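Local coordinates for protein L-ornithine N(5)-monooxygenase (PDB 3S5W) that hydroxylates the side-chain nitrogen of L-ornithine using FAD, NADPH and molecular oxygen, the first step toward the hydroxamate siderophore pyoverdin, at residues L45-A48 with L49-A53; F103-Y106 with L107-D111; Q196-R199 with A200-G203; P279-T282 with D283-Y286. All blocks are in the same frame, centred on the assembly; numbering follows the deposited sequence.

Contact 1: residues L45-A48 with L49-A53; sequences LAIA and LQERA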
# COMPACT_ATOMS: atom_id res chain seq x y z
N LEU A 45 -3.02 14.89 -2.53
CA LEU A 45 -4.24 15.69 -2.53
C LEU A 45 -4.09 17.06 -1.79
O LEU A 45 -4.54 18.08 -2.32
CB LEU A 45 -5.40 14.88 -1.96
CG LEU A 45 -6.76 15.61 -1.88
CD1 LEU A 45 -7.21 16.04 -3.28
CD2 LEU A 45 -7.75 14.62 -1.29
N ALA A 46 -3.45 17.08 -0.63
CA ALA A 46 -3.19 18.32 0.12
C ALA A 46 -2.39 19.31 -0.73
O ALA A 46 -2.66 20.55 -0.73
CB ALA A 46 -2.42 18.00 1.43
N ILE A 47 -1.40 18.79 -1.45
CA ILE A 47 -0.62 19.62 -2.38
C ILE A 47 -1.50 20.21 -3.48
O ILE A 47 -1.43 21.42 -3.78
CB ILE A 47 0.55 18.84 -3.04
CG1 ILE A 47 1.52 18.35 -1.98
CG2 ILE A 47 1.25 19.68 -4.11
CD1 ILE A 47 2.49 17.25 -2.49
N ALA A 48 -2.32 19.37 -4.10
CA ALA A 48 -3.14 19.83 -5.22
C ALA A 48 -4.19 20.87 -4.74
O ALA A 48 -4.48 21.85 -5.46
CB ALA A 48 -3.82 18.67 -5.88
N LEU A 49 -4.71 20.65 -3.53
CA LEU A 49 -5.63 21.63 -2.89
C LEU A 49 -4.95 22.96 -2.65
O LEU A 49 -5.53 24.01 -2.97
CB LEU A 49 -6.20 21.09 -1.57
CG LEU A 49 -7.18 19.92 -1.67
CD1 LEU A 49 -7.44 19.30 -0.29
CD2 LEU A 49 -8.46 20.31 -2.38
N GLN A 50 -3.72 22.92 -2.13
CA GLN A 50 -2.90 24.13 -1.92
C GLN A 50 -2.61 24.91 -3.22
O GLN A 50 -2.61 26.16 -3.20
CB GLN A 50 -1.61 23.81 -1.15
CG GLN A 50 -0.64 24.99 -1.06
CD GLN A 50 0.60 24.69 -0.25
OE1 GLN A 50 0.68 25.06 0.93
NE2 GLN A 50 1.56 24.02 -0.86
N GLU A 51 -2.38 24.20 -4.34
CA GLU A 51 -2.20 24.85 -5.66
C GLU A 51 -3.43 25.58 -6.15
O GLU A 51 -3.30 26.60 -6.83
CB GLU A 51 -1.76 23.85 -6.76
CG GLU A 51 -0.43 23.15 -6.44
CD GLU A 51 0.09 22.21 -7.57
OE1 GLU A 51 -0.64 21.95 -8.56
OE2 GLU A 51 1.26 21.75 -7.45
N ARG A 52 -4.60 25.05 -5.84
CA ARG A 52 -5.87 25.64 -6.26
C ARG A 52 -6.33 26.81 -5.39
O ARG A 52 -7.16 27.61 -5.83
CB ARG A 52 -6.95 24.57 -6.29
CG ARG A 52 -6.79 23.51 -7.37
CD ARG A 52 -7.94 22.53 -7.34
NE ARG A 52 -7.88 21.55 -8.44
CZ ARG A 52 -8.31 21.74 -9.69
NH1 ARG A 52 -8.85 22.90 -10.04
NH2 ARG A 52 -8.21 20.77 -10.59
N ALA A 53 -5.79 26.91 -4.18
CA ALA A 53 -6.24 27.84 -3.14
C ALA A 53 -6.20 29.31 -3.55
O ALA A 53 -7.18 30.02 -3.33
CB ALA A 53 -5.46 27.62 -1.83

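Contact 2: residues F103-Y106 with L107-D111; sequences FVNY and LHKHD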
# COMPACT_ATOMS: atom_id res chain seq x y z
N PHE A 103 10.57 15.32 -5.89
CA PHE A 103 11.68 14.61 -5.30
C PHE A 103 13.00 15.36 -5.61
O PHE A 103 13.89 15.41 -4.77
CB PHE A 103 11.70 13.16 -5.79
CG PHE A 103 12.69 12.29 -5.07
CD1 PHE A 103 12.36 11.71 -3.82
CD2 PHE A 103 13.93 12.00 -5.64
CE1 PHE A 103 13.28 10.89 -3.15
CE2 PHE A 103 14.85 11.16 -4.99
CZ PHE A 103 14.52 10.61 -3.74
N VAL A 104 13.11 15.95 -6.79
CA VAL A 104 14.36 16.68 -7.12
C VAL A 104 14.53 17.88 -6.18
O VAL A 104 15.62 18.13 -5.68
CB VAL A 104 14.44 17.03 -8.61
CG1 VAL A 104 15.71 17.85 -8.93
CG2 VAL A 104 14.43 15.77 -9.45
N ASN A 105 13.44 18.59 -5.91
CA ASN A 105 13.57 19.74 -5.00
C ASN A 105 13.90 19.31 -3.58
O ASN A 105 14.74 19.93 -2.91
CB ASN A 105 12.35 20.66 -5.02
CG ASN A 105 12.71 22.04 -4.47
OD1 ASN A 105 13.71 22.62 -4.89
ND2 ASN A 105 11.95 22.53 -3.50
N TYR A 106 13.28 18.20 -3.15
CA TYR A 106 13.58 17.58 -1.89
C TYR A 106 15.10 17.32 -1.74
O TYR A 106 15.70 17.67 -0.71
CB TYR A 106 12.73 16.30 -1.71
CG TYR A 106 13.35 15.31 -0.78
CD1 TYR A 106 14.05 14.21 -1.28
CD2 TYR A 106 13.25 15.46 0.60
CE1 TYR A 106 14.66 13.32 -0.42
CE2 TYR A 106 13.84 14.54 1.47
CZ TYR A 106 14.53 13.48 0.95
OH TYR A 106 15.12 12.58 1.80
N LEU A 107 15.71 16.72 -2.77
CA LEU A 107 17.16 16.46 -2.75
C LEU A 107 17.96 17.76 -2.66
O LEU A 107 18.93 17.85 -1.89
CB LEU A 107 17.59 15.70 -4.02
CG LEU A 107 17.06 14.26 -4.15
CD1 LEU A 107 17.46 13.77 -5.57
CD2 LEU A 107 17.63 13.39 -3.03
N HIS A 108 17.55 18.75 -3.43
CA HIS A 108 18.25 20.02 -3.45
C HIS A 108 18.18 20.72 -2.09
O HIS A 108 19.16 21.25 -1.59
CB HIS A 108 17.68 20.93 -4.55
CG HIS A 108 18.29 22.29 -4.57
ND1 HIS A 108 19.52 22.54 -5.15
CD2 HIS A 108 17.89 23.45 -4.02
CE1 HIS A 108 19.83 23.81 -4.98
NE2 HIS A 108 18.86 24.38 -4.29
N LYS A 109 17.00 20.70 -1.48
CA LYS A 109 16.80 21.24 -0.13
C LYS A 109 17.61 20.53 0.95
O LYS A 109 17.91 21.14 1.98
CB LYS A 109 15.32 21.24 0.26
CG LYS A 109 14.46 22.21 -0.58
CD LYS A 109 14.79 23.69 -0.31
CE LYS A 109 13.81 24.27 0.69
NZ LYS A 109 13.82 25.76 0.63
N HIS A 110 17.97 19.26 0.73
CA HIS A 110 18.84 18.52 1.64
C HIS A 110 20.32 18.51 1.23
O HIS A 110 21.11 17.74 1.80
CB HIS A 110 18.30 17.11 1.88
CG HIS A 110 17.00 17.12 2.62
ND1 HIS A 110 15.83 17.53 2.03
CD2 HIS A 110 16.72 16.89 3.93
CE1 HIS A 110 14.86 17.50 2.93
NE2 HIS A 110 15.37 17.12 4.09
N ASP A 111 20.67 19.34 0.25
CA ASP A 111 22.06 19.53 -0.20
C ASP A 111 22.64 18.23 -0.73
O ASP A 111 23.82 17.91 -0.53
CB ASP A 111 22.94 20.10 0.94
CG ASP A 111 22.61 21.55 1.28
OD1 ASP A 111 22.01 22.27 0.44
OD2 ASP A 111 22.96 22.01 2.39

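Contact 3: residues Q196-R199 with A200-G203; sequences QVFR and ALKG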
# COMPACT_ATOMS: atom_id res chain seq x y z
N GLN A 196 -6.47 -18.44 4.89
CA GLN A 196 -7.40 -18.91 5.91
C GLN A 196 -6.75 -19.83 6.93
O GLN A 196 -7.05 -19.75 8.13
CB GLN A 196 -8.68 -19.51 5.30
CG GLN A 196 -9.81 -19.74 6.36
CD GLN A 196 -9.53 -20.97 7.23
OE1 GLN A 196 -8.87 -21.91 6.77
NE2 GLN A 196 -10.04 -20.98 8.47
N VAL A 197 -5.87 -20.70 6.46
CA VAL A 197 -5.17 -21.65 7.34
C VAL A 197 -4.43 -20.98 8.51
O VAL A 197 -4.14 -21.63 9.52
CB VAL A 197 -4.24 -22.64 6.53
CG1 VAL A 197 -3.00 -21.94 5.89
CG2 VAL A 197 -3.82 -23.83 7.39
N PHE A 198 -4.08 -19.71 8.37
CA PHE A 198 -3.36 -19.03 9.44
C PHE A 198 -4.26 -18.21 10.33
O PHE A 198 -3.77 -17.66 11.31
CB PHE A 198 -2.24 -18.14 8.87
CG PHE A 198 -1.12 -18.94 8.33
CD1 PHE A 198 -0.19 -19.50 9.19
CD2 PHE A 198 -1.02 -19.16 6.97
CE1 PHE A 198 0.84 -20.27 8.72
CE2 PHE A 198 0.02 -19.91 6.46
CZ PHE A 198 0.95 -20.48 7.35
N ARG A 199 -5.56 -18.12 10.03
CA ARG A 199 -6.48 -17.25 10.81
C ARG A 199 -6.62 -17.66 12.28
O ARG A 199 -6.74 -16.79 13.18
CB ARG A 199 -7.83 -17.12 10.10
CG ARG A 199 -7.69 -16.29 8.82
CD ARG A 199 -8.87 -16.35 7.89
NE ARG A 199 -8.48 -15.87 6.56
CZ ARG A 199 -9.30 -15.78 5.52
NH1 ARG A 199 -10.59 -16.11 5.65
NH2 ARG A 199 -8.84 -15.34 4.36
N ALA A 200 -6.58 -18.97 12.52
CA ALA A 200 -6.65 -19.55 13.88
C ALA A 200 -5.44 -19.18 14.73
O ALA A 200 -5.47 -19.30 15.95
CB ALA A 200 -6.77 -21.04 13.83
N LEU A 201 -4.36 -18.74 14.07
CA LEU A 201 -3.12 -18.43 14.77
C LEU A 201 -2.98 -16.94 15.03
O LEU A 201 -1.91 -16.51 15.49
CB LEU A 201 -1.90 -19.01 14.00
CG LEU A 201 -1.62 -20.50 14.16
CD1 LEU A 201 -0.78 -21.08 13.01
CD2 LEU A 201 -0.90 -20.75 15.48
N LYS A 202 -4.03 -16.16 14.75
CA LYS A 202 -4.06 -14.74 15.08
C LYS A 202 -3.73 -14.62 16.57
O LYS A 202 -4.28 -15.36 17.39
CB LYS A 202 -5.43 -14.11 14.77
CG LYS A 202 -5.56 -12.62 15.20
CD LYS A 202 -6.92 -11.99 14.83
CE LYS A 202 -8.09 -12.67 15.56
NZ LYS A 202 -9.41 -12.33 14.94
N GLY A 203 -2.81 -13.74 16.91
CA GLY A 203 -2.48 -13.57 18.32
C GLY A 203 -1.28 -14.36 18.77
O GLY A 203 -0.74 -14.10 19.85

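Contact 4: residues P279-T282 with D283-Y286; sequences PKFT and DLIY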
# COMPACT_ATOMS: atom_id res chain seq x y z
N PRO A 279 -1.12 8.07 -17.03
CA PRO A 279 -2.43 8.69 -16.73
C PRO A 279 -3.50 8.43 -17.82
O PRO A 279 -4.66 8.19 -17.47
CB PRO A 279 -2.11 10.18 -16.63
CG PRO A 279 -0.69 10.20 -16.03
CD PRO A 279 0.01 8.99 -16.74
N LYS A 280 -3.11 8.44 -19.11
CA LYS A 280 -4.03 8.11 -20.22
C LYS A 280 -4.75 6.76 -20.10
O LYS A 280 -5.91 6.60 -20.53
CB LYS A 280 -3.23 8.10 -21.54
CG LYS A 280 -3.98 8.61 -22.75
CD LYS A 280 -3.02 8.93 -23.92
CE LYS A 280 -2.41 10.34 -23.77
NZ LYS A 280 -2.36 11.08 -25.07
N PHE A 281 -4.07 5.77 -19.53
CA PHE A 281 -4.70 4.48 -19.39
C PHE A 281 -5.91 4.55 -18.44
O PHE A 281 -6.81 3.73 -18.55
CB PHE A 281 -3.71 3.42 -18.89
CG PHE A 281 -4.26 2.03 -18.97
CD1 PHE A 281 -4.22 1.32 -20.17
CD2 PHE A 281 -4.83 1.43 -17.85
CE1 PHE A 281 -4.74 0.02 -20.27
CE2 PHE A 281 -5.36 0.11 -17.92
CZ PHE A 281 -5.32 -0.59 -19.14
N THR A 282 -5.92 5.51 -17.50
CA THR A 282 -7.04 5.59 -16.53
C THR A 282 -8.35 5.79 -17.30
O THR A 282 -9.33 5.07 -17.07
CB THR A 282 -6.82 6.68 -15.46
OG1 THR A 282 -5.56 6.46 -14.81
CG2 THR A 282 -7.98 6.68 -14.38
N ASP A 283 -8.34 6.74 -18.23
CA ASP A 283 -9.50 7.06 -19.08
C ASP A 283 -9.90 5.87 -19.93
O ASP A 283 -11.09 5.56 -20.09
CB ASP A 283 -9.18 8.25 -20.00
CG ASP A 283 -9.27 9.59 -19.31
OD1 ASP A 283 -8.64 10.54 -19.80
OD2 ASP A 283 -9.98 9.70 -18.27
N LEU A 284 -8.89 5.19 -20.47
CA LEU A 284 -9.12 4.06 -21.35
C LEU A 284 -9.85 2.91 -20.62
O LEU A 284 -10.88 2.45 -21.09
CB LEU A 284 -7.79 3.59 -21.95
CG LEU A 284 -7.77 2.48 -23.03
CD1 LEU A 284 -7.94 1.11 -22.45
CD2 LEU A 284 -8.80 2.76 -24.13
N ILE A 285 -9.30 2.44 -19.50
CA ILE A 285 -9.93 1.34 -18.79
C ILE A 285 -11.33 1.71 -18.26
O ILE A 285 -12.26 0.90 -18.35
CB ILE A 285 -9.02 0.69 -17.70
CG1 ILE A 285 -9.65 -0.63 -17.19
CG2 ILE A 285 -8.66 1.69 -16.58
CD1 ILE A 285 -8.68 -1.55 -16.42
N TYR A 286 -11.45 2.93 -17.75
CA TYR A 286 -12.76 3.41 -17.28
C TYR A 286 -13.84 3.41 -18.39
O TYR A 286 -15.00 3.10 -18.12
CB TYR A 286 -12.65 4.80 -16.67
CG TYR A 286 -13.87 5.07 -15.81
CD1 TYR A 286 -15.00 5.73 -16.35
CD2 TYR A 286 -13.93 4.60 -14.49
CE1 TYR A 286 -16.14 5.94 -15.56
CE2 TYR A 286 -15.07 4.81 -13.70
CZ TYR A 286 -16.17 5.48 -14.25
OH TYR A 286 -17.29 5.69 -13.45

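Contact 1: residues L45-A48 with L49-A53
Leu49 lays its CG and CD1 over the preceding turn of helix 40-56, where CD1 comes 4.1 Å from CG of Leu45 and CG sits 3.3 Å from the carbonyl O of Leu45. With CG opposite the carbonyl carbon (chi1 -68°), the branch runs back beside its own backbone N, which donates to that same oxygen: Leu49 N to Leu45 O is 2.8 Å. The next three amides repeat the i to i+4 pattern, and the last, Arg52 N to Ala48 O, stretches to 3.2 Å. Round the helix, Ile47 and Glu51 run side by side in the same direction; CG2 of Ile47 lies 3.9 Å from OE2 of Glu51, and the Glu51 CG packs on the Ile47 O. This is the helix of the beta-alpha-beta unit 30-36, 40-56, 61-65 in the FAD-binding, Rossmann-type part of the fold. The chemistry is mixed: Ala46, Ala48 and Leu49 give apolar contacts to strand 61-65 and helix 432-447, Arg52 adds a polar bond to that same helix through Ser440, and Gln50 and Glu51 bond to Tyr101 and Arg95, the latter a salt bridge through OE1.

Contact 2: residues F103-Y106 with L107-D111
His110 grips the carbonyl O of Tyr106 twice, by its ring ND1 at 2.7 Å from Tyr106 O and by its backbone N at 3.1 Å from the same atom. The two donors arrive from opposite faces of the carbonyl plane, and the oxygen lies close to the plane of the imidazole. That bond holds the imidazole so that CE2 of Tyr106 sits over one of its faces, 3.5 Å from His110 CE1; the two ring planes meet at 46°. One turn back, CD1 of Leu107 touches CE2 of Phe103 at 3.7 Å, while its CD2 reaches CE1 of Tyr106 at 4.0 Å. Leu107 can bridge both rings because its CG stands beside its own N (chi1 -67°), close to the Phe103 carbonyl O. On the outer side, the Asn105 and Lys109 side chains lie side by side, pointing the same way, and ND2 of Asn105 bonds to the carbonyl of Pro100.

Farther out, helix 126-137 supplies aromatic partners: Tyr132 meets the rings of Phe103 and Tyr106 edge-to-face, Trp135 does the same to His110, and the Tyr106 hydroxyl bonds to Asp131 and Arg112. A Schellman motif with Asp111 at C-prime ends helix 103-109. The ND1 bond requires a proton on that nitrogen, so the imidazole adds a second bond to a last-turn carbonyl while its ring joins an aromatic cluster.

Contact 3: residues Q196-R199 with A200-G203
Leu201 starts its contact with Phe198 at CB, which rests 3.5 Å from the Phe198 carbonyl O. From there a chi1 of -79° swings CG to the side of the Leu201 backbone N and brings the isopropyl end beside the phenyl ring. At the tip, CD1 comes 4.2 Å from CD1 of Phe198, a light apolar touch. The backbone brings the two residues together: Leu201 N donates to Phe198 O at 3.0 Å, and Lys202 N to Arg199 O at 3.2 Å. Both donors stand well above the carbonyl plane, 56° and 64° out of it, as happens when a bond closes over only three residues. Together with Arg199 N to Gln196 O at 2.9 Å, these bonds make a run of overlapping type I turns. In one of its two conformers, the side chain of Arg199 folds back along the first turn and bonds to the carbonyl of Ile194.

The turns lie in the loop between strands 191-192 and 207-209. Phe198 and Leu201 both pack on Ala342 of strand 337-345. Leu201 also meets Ala344 and, on strand 348-355, Ile349; Phe198 reaches Leu351 there, and Val369 and Leu371 of strand 368-371 in the parallel sheet. The Phe198 side chain lies about 7 Å from bound NADP, so the loop covers strands close to the nucleotide, with its charged residues exposed.

Contact 4: residues P279-T282 with D283-Y286
Phe281 carries the apolar half of this helical turn, its ring reaching forward to Ile285 and Leu284. CE2 of Phe281 lies 3.7 Å from CB of Ile285, and CE1 on the other side of the ring is 4.0 Å from CD1 of Leu284. The ring gets there because CG points opposite the backbone N (chi1 -170°) and lies beside the carbonyl carbon, whose oxygen takes an almost straight bond (176° at the hydrogen) from Ile285 N at 3.0 Å. CG2 of Ile285, placed between its own N and carbonyl carbon, drops to 3.4 Å from Phe281 O. Thr282 works mainly through its carbonyl, which accepts from Tyr286 N at 3.1 Å, while its side chain faces His422 and Tyr400. Asp283 packs its CB near the Lys280 O and sends OD2 outward to a salt bridge with Arg398, a residue Thr282 also touches. Helix 279-287 follows closely after the substrate-binding residues Asn274 to Phe277. The helix is thus two-sided: the Phe281 ring, packed on Ile285 and Leu284, also touches Val276 of the substrate-binding segment, about 3 Å away between side chains, and an ion pair joins Asp283 to the loop carrying Arg398.

Along the chain the four contacts come in series, none enclosing another and none touching. Contact 1 lies on helix 40-56 of the FAD-side beta-alpha-beta unit, and contact 2, on helix 103-109, is its nearest companion, with centres 20 Å apart. Contact 4, on helix 279-287, has its centre 23 Å from that of contact 1 and 31 Å from that of contact 2. Contact 3 stands apart, about 39 to 44 Å from the others between centres and across the chain's centre from all three, in a loop packed against strands. Each of three contacts has its own ligand close by: FAD for contact 1, the hydroxyornithine for contact 4 and NADP for contact 3.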